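Long-range contact in probable thiosulfate sulfurtransferase (Thermus thermophilus, PDB 2EG4), which binds a zinc ion and probably transfers sulfur from thiosulfate to cyanide, as rhodanese-family sulfurtransferases do: residues A[134-139]-A[159-164]. Residues are numbered along the deposited sequence; the frame is centred on the assembly and turned at random.
Sequences LLDVRS and PGSKNA. With SO4 (sulfate ion), chain E.
Asn163 reaches across to the end of strand 134-136 and the loop after it, where its ND2 donates to two backbone carbonyls, Asp136 O and Arg138 O, each at 3.0 Å. Both oxygens lie within 3° of the amide plane, and CG anti to the backbone N (chi1 -170°) carries the amide there. Asp136 O takes a second bond, from Ala164 N at 2.9 Å, at the opposite face of its carbonyl plane. With an alanine for Asn163 both ND2 bonds go, which would probably leave Asp136 O with Ala164 N alone of these donors and Arg138 less firmly fixed.

In parallel register, Lys162 N donates to Leu134 O at 3.0 Å, and Lys162 O accepts from Asp136 N at 2.8 Å. Packing is close at buried Ala164, whose CB lies 4.2 Å from Leu135 CB. The solvent side is looser: the Lys162 chain, bent at chi2, leads away, and at exposed Gly160 a water links its O to Leu134 N.

The strands belong to a beta-alpha-beta unit of the rhodanese-like domain, strand 162-163 at the sheet edge. Asp136 OD1 accepts from Arg138 N in an Asx turn, while Arg138 NE and NH2 grip the carboxylate side-on, both oxygens near the guanidinium plane. This salt bridge (NH2 to OD2), with a further NH2 bond to Gly156 O, is likely to hold Arg138 about 5 Å from the side chain of zinc-binding His192.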
# COMPACT_ATOMS: atom_id res chain seq x y z
N LEU A 134 -2.43 -9.27 14.34
CA LEU A 134 -3.00 -8.42 13.33
C LEU A 134 -3.27 -7.07 13.93
O LEU A 134 -4.01 -6.97 14.91
CB LEU A 134 -4.35 -8.96 12.86
CG LEU A 134 -4.49 -9.76 11.59
CD1 LEU A 134 -5.97 -9.98 11.34
CD2 LEU A 134 -3.84 -9.01 10.43
N LEU A 135 -2.69 -6.04 13.33
CA LEU A 135 -2.93 -4.68 13.78
C LEU A 135 -3.91 -4.00 12.84
O LEU A 135 -3.69 -3.95 11.62
CB LEU A 135 -1.62 -3.87 13.80
CG LEU A 135 -0.55 -4.48 14.70
CD1 LEU A 135 0.67 -3.58 14.68
CD2 LEU A 135 -1.12 -4.61 16.12
N ASP A 136 -4.99 -3.50 13.42
CA ASP A 136 -6.03 -2.76 12.71
C ASP A 136 -5.55 -1.30 12.82
O ASP A 136 -5.55 -0.73 13.93
CB ASP A 136 -7.35 -2.94 13.43
CG ASP A 136 -8.51 -2.28 12.74
OD1 ASP A 136 -8.31 -1.26 12.03
OD2 ASP A 136 -9.63 -2.79 12.90
N VAL A 137 -5.16 -0.70 11.70
CA VAL A 137 -4.64 0.66 11.75
C VAL A 137 -5.66 1.75 11.55
O VAL A 137 -5.31 2.92 11.36
CB VAL A 137 -3.43 0.83 10.78
CG1 VAL A 137 -2.36 -0.22 11.09
CG2 VAL A 137 -3.88 0.71 9.32
N ARG A 138 -6.93 1.40 11.64
CA ARG A 138 -7.99 2.39 11.50
C ARG A 138 -8.16 3.16 12.81
O ARG A 138 -7.43 2.93 13.78
CB ARG A 138 -9.30 1.69 11.15
CG ARG A 138 -9.22 0.94 9.81
CD ARG A 138 -10.52 0.25 9.50
NE ARG A 138 -10.79 -0.74 10.54
CZ ARG A 138 -11.98 -1.28 10.80
NH1 ARG A 138 -13.05 -0.94 10.09
NH2 ARG A 138 -12.09 -2.13 11.80
N SER A 139 -9.12 4.07 12.84
CA SER A 139 -9.35 4.85 14.05
C SER A 139 -10.03 3.98 15.10
O SER A 139 -10.60 2.94 14.76
CB SER A 139 -10.25 6.05 13.75
OG SER A 139 -11.53 5.61 13.33
N PRO A 159 -11.93 -10.32 14.55
CA PRO A 159 -11.82 -10.76 15.95
C PRO A 159 -10.38 -11.02 16.36
O PRO A 159 -9.62 -11.64 15.62
CB PRO A 159 -12.67 -12.03 15.98
CG PRO A 159 -13.69 -11.80 14.85
CD PRO A 159 -12.78 -11.24 13.77
N GLY A 160 -10.01 -10.54 17.55
CA GLY A 160 -8.66 -10.76 18.05
C GLY A 160 -7.62 -9.73 17.64
O GLY A 160 -6.50 -9.73 18.14
N SER A 161 -7.98 -8.83 16.73
CA SER A 161 -7.03 -7.81 16.29
C SER A 161 -6.81 -6.73 17.34
O SER A 161 -7.64 -6.53 18.22
CB SER A 161 -7.53 -7.16 15.00
OG SER A 161 -8.76 -6.53 15.24
N LYS A 162 -5.69 -6.02 17.22
CA LYS A 162 -5.39 -4.94 18.16
C LYS A 162 -5.36 -3.63 17.39
O LYS A 162 -4.89 -3.59 16.25
CB LYS A 162 -4.03 -5.18 18.82
CG LYS A 162 -3.91 -6.56 19.47
CD LYS A 162 -5.00 -6.79 20.51
CE LYS A 162 -4.85 -8.17 21.17
NZ LYS A 162 -5.96 -8.46 22.12
N ASN A 163 -5.86 -2.57 18.01
CA ASN A 163 -5.92 -1.27 17.35
C ASN A 163 -4.59 -0.51 17.48
O ASN A 163 -4.05 -0.34 18.58
CB ASN A 163 -7.07 -0.46 17.96
CG ASN A 163 -7.39 0.82 17.21
OD1 ASN A 163 -8.00 1.74 17.77
ND2 ASN A 163 -7.02 0.89 15.93
N ALA A 164 -4.04 -0.10 16.34
CA ALA A 164 -2.81 0.68 16.30
C ALA A 164 -3.06 1.73 15.21
O ALA A 164 -2.63 1.58 14.06
CB ALA A 164 -1.60 -0.21 15.93
S SO4 E . -12.11 -9.18 20.21
O1 SO4 E . -13.56 -8.99 20.52
O2 SO4 E . -11.27 -8.49 21.24
O3 SO4 E . -11.80 -10.65 20.21
O4 SO4 E . -11.80 -8.61 18.86
O HOH W 1 -4.67 -10.66 16.21